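Local coordinates for DegV family protein (PDB 2DT8), which binds fatty acids and carries a zinc ion, as a member of the DegV family, at residues Thr111-Gln116 with Ala141-Leu146. Residues are numbered along the deposited sequence; the frame is centred on the assembly and turned at random.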
ATOM      1  N   THR A 111      -7.141  -5.999  17.657  1.00  6.85           N
ATOM      2  CA  THR A 111      -8.041  -6.127  16.520  1.00  6.88           C
ATOM      3  C   THR A 111      -7.199  -6.024  15.265  1.00  4.22           C
ATOM      4  O   THR A 111      -6.554  -5.002  15.020  1.00  8.15           O
ATOM      5  CB  THR A 111      -9.103  -5.019  16.501  1.00  8.14           C
ATOM      6  OG1 THR A 111      -9.882  -5.085  17.703  1.00  8.57           O
ATOM      7  CG2 THR A 111     -10.025  -5.184  15.292  1.00  6.50           C
ATOM      8  N   VAL A 112      -7.191  -7.091  14.474  1.00  4.53           N
ATOM      9  CA  VAL A 112      -6.425  -7.123  13.235  1.00  6.30           C
ATOM     10  C   VAL A 112      -7.362  -6.835  12.069  1.00  6.87           C
ATOM     11  O   VAL A 112      -8.397  -7.489  11.919  1.00  8.49           O
ATOM     12  CB  VAL A 112      -5.776  -8.506  13.037  1.00  5.72           C
ATOM     13  CG1 VAL A 112      -5.023  -8.555  11.707  1.00  8.66           C
ATOM     14  CG2 VAL A 112      -4.837  -8.808  14.203  1.00  8.31           C
ATOM     15  N   VAL A 113      -6.998  -5.852  11.250  1.00  5.12           N
ATOM     16  CA  VAL A 113      -7.798  -5.457  10.096  1.00  5.39           C
ATOM     17  C   VAL A 113      -7.076  -5.673   8.765  1.00  5.63           C
ATOM     18  O   VAL A 113      -5.963  -5.168   8.561  1.00  6.68           O
ATOM     19  CB  VAL A 113      -8.188  -3.951  10.195  1.00  6.26           C
ATOM     20  CG1 VAL A 113      -9.008  -3.544   8.979  1.00  9.29           C
ATOM     21  CG2 VAL A 113      -8.970  -3.682  11.490  1.00  7.58           C
ATOM     22  N   ASP A 114      -7.715  -6.429   7.876  1.00  7.11           N
ATOM     23  CA  ASP A 114      -7.205  -6.687   6.534  1.00  5.84           C
ATOM     24  C   ASP A 114      -7.787  -5.534   5.720  1.00  5.93           C
ATOM     25  O   ASP A 114      -8.998  -5.477   5.484  1.00  6.36           O
ATOM     26  CB  ASP A 114      -7.743  -8.032   6.025  1.00  7.35           C
ATOM     27  CG  ASP A 114      -7.254  -8.368   4.631  1.00  7.75           C
ATOM     28  OD1 ASP A 114      -6.826  -7.447   3.915  1.00  7.90           O
ATOM     29  OD2 ASP A 114      -7.318  -9.553   4.238  1.00 11.02           O
ATOM     30  N   THR A 115      -6.928  -4.604   5.307  1.00  5.29           N
ATOM     31  CA  THR A 115      -7.363  -3.430   4.556  1.00  5.82           C
ATOM     32  C   THR A 115      -7.671  -3.690   3.095  1.00  7.04           C
ATOM     33  O   THR A 115      -8.269  -2.840   2.433  1.00  6.89           O
ATOM     34  CB  THR A 115      -6.296  -2.332   4.557  1.00  5.23           C
ATOM     35  OG1 THR A 115      -5.127  -2.824   3.881  1.00  6.38           O
ATOM     36  CG2 THR A 115      -5.946  -1.907   5.984  1.00  7.81           C
ATOM     37  N   GLN A 116      -7.258  -4.848   2.588  1.00  5.72           N
ATOM     38  CA  GLN A 116      -7.440  -5.192   1.174  1.00  5.11           C
ATOM     39  C   GLN A 116      -6.719  -4.182   0.282  1.00  4.77           C
ATOM     40  O   GLN A 116      -7.081  -3.979  -0.877  1.00  7.11           O
ATOM     41  CB  GLN A 116      -8.924  -5.258   0.789  1.00  8.11           C
ATOM     42  CG  GLN A 116      -9.667  -6.428   1.438  1.00  6.67           C
ATOM     43  CD  GLN A 116     -11.026  -6.653   0.821  1.00  9.26           C
ATOM     44  OE1 GLN A 116     -11.692  -5.711   0.421  1.00  9.93           O
ATOM     45  NE2 GLN A 116     -11.452  -7.913   0.753  1.00 14.47           N
ATOM     46  N   ALA A 141     -16.231   3.223  16.292  1.00  5.61           N
ATOM     47  CA  ALA A 141     -16.443   4.269  15.310  1.00  5.47           C
ATOM     48  C   ALA A 141     -15.338   4.159  14.269  1.00  5.27           C
ATOM     49  O   ALA A 141     -15.584   4.315  13.068  1.00  5.91           O
ATOM     50  CB  ALA A 141     -16.393   5.613  16.018  1.00  6.96           C
ATOM     51  N   VAL A 142     -14.115   3.921  14.733  1.00  5.35           N
ATOM     52  CA  VAL A 142     -12.978   3.821  13.837  1.00  6.26           C
ATOM     53  C   VAL A 142     -13.085   2.593  12.927  1.00  5.50           C
ATOM     54  O   VAL A 142     -12.816   2.688  11.726  1.00  5.21           O
ATOM     55  CB  VAL A 142     -11.664   3.792  14.649  1.00  5.33           C
ATOM     56  CG1 VAL A 142     -10.466   3.537  13.735  1.00  7.63           C
ATOM     57  CG2 VAL A 142     -11.489   5.130  15.355  1.00  8.47           C
ATOM     58  N   LEU A 143     -13.491   1.455  13.484  1.00  5.30           N
ATOM     59  CA  LEU A 143     -13.627   0.250  12.661  1.00  4.14           C
ATOM     60  C   LEU A 143     -14.728   0.437  11.628  1.00  6.13           C
ATOM     61  O   LEU A 143     -14.635  -0.079  10.521  1.00  5.09           O
ATOM     62  CB  LEU A 143     -13.925  -0.991  13.518  1.00  6.03           C
ATOM     63  CG  LEU A 143     -12.779  -1.481  14.414  1.00  6.82           C
ATOM     64  CD1 LEU A 143     -13.275  -2.567  15.350  1.00  7.86           C
ATOM     65  CD2 LEU A 143     -11.632  -2.006  13.552  1.00  7.48           C
ATOM     66  N   ALA A 144     -15.770   1.189  11.976  1.00  5.16           N
ATOM     67  CA  ALA A 144     -16.844   1.425  11.027  1.00  5.23           C
ATOM     68  C   ALA A 144     -16.331   2.273   9.863  1.00  4.58           C
ATOM     69  O   ALA A 144     -16.674   2.031   8.703  1.00  6.09           O
ATOM     70  CB  ALA A 144     -18.027   2.121  11.724  1.00  5.61           C
ATOM     71  N   GLU A 145     -15.520   3.279  10.187  1.00  5.79           N
ATOM     72  CA  GLU A 145     -14.952   4.141   9.157  1.00  6.97           C
ATOM     73  C   GLU A 145     -13.978   3.344   8.283  1.00  7.17           C
ATOM     74  O   GLU A 145     -13.947   3.520   7.063  1.00  7.71           O
ATOM     75  CB  GLU A 145     -14.244   5.340   9.796  1.00  6.47           C
ATOM     76  CG  GLU A 145     -13.430   6.199   8.816  1.00  7.29           C
ATOM     77  CD  GLU A 145     -14.268   7.017   7.838  1.00  9.78           C
ATOM     78  OE1 GLU A 145     -15.494   6.788   7.732  1.00  9.69           O
ATOM     79  OE2 GLU A 145     -13.688   7.896   7.155  1.00  8.10           O
ATOM     80  N   LEU A 146     -13.188   2.467   8.900  1.00  6.35           N
ATOM     81  CA  LEU A 146     -12.241   1.671   8.126  1.00  5.14           C
ATOM     82  C   LEU A 146     -12.978   0.758   7.155  1.00  5.13           C
ATOM     83  O   LEU A 146     -12.530   0.544   6.028  1.00  6.25           O
ATOM     84  CB  LEU A 146     -11.339   0.857   9.054  1.00  4.93           C
ATOM     85  CG  LEU A 146     -10.266   1.681   9.775  1.00  5.82           C
ATOM     86  CD1 LEU A 146      -9.548   0.823  10.808  1.00  6.78           C
ATOM     87  CD2 LEU A 146      -9.265   2.220   8.745  1.00  8.19           C
TER
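No flat group lies between Thr111, Val113 and Leu143, which meet through methyl groups alone; the planar carboxylate of Asp114 belongs to the other face of the strand. Strand 82-87, helix 95-103 and the parallel strand 110-114 form a beta-alpha-beta crossover in an alpha/beta sheet with helices on both faces. On that other face, OD1 of Asp114 accepts a hydrogen bond from the backbone N-H of Gln116 (N to OD1 2.9 Å), on its anti side and 26° out of the carboxylate plane. The pairing is an Asx turn, while Asp114 OD2 accepts one from the backbone N-H of Gly90. Val112 and Asp114 face helix 95-103, whereas Thr111 and Val113 face helix 139-151, so the strand is packed on both sides.

Toward helix 139-151, CD2 of Leu143 meets two alternate residues of the strand, and CD1 adds a longer approach to Thr111. CD2 lies 3.8 Å from Val113 CG2, the two side chains meeting at a slant, and 4.0 Å from Thr111 CG2, which it approaches tip to tip. Val113 has CG1 anti to its backbone N (chi1 179°), which leaves CG2 beside that N and puts this methyl in front of the leucine. Leu146, one helical turn on, stands farther off, with CD1 4.6 Å from Val113 CG2. Leu84 of the adjoining strand also packs against Val113 and Leu143, continuing the apolar layer into the sheet. The interface is small, burying 144 Å² in all, and no hydrogen bond crosses it.

At Thr111 the two branches divide the work. With chi1 at -60°, OG1 sits beside the backbone N and hydrogen-bonds to His82 NE2, while the methyl CG2 turns to the helix and comes within 4.2 Å of Leu143 CD1.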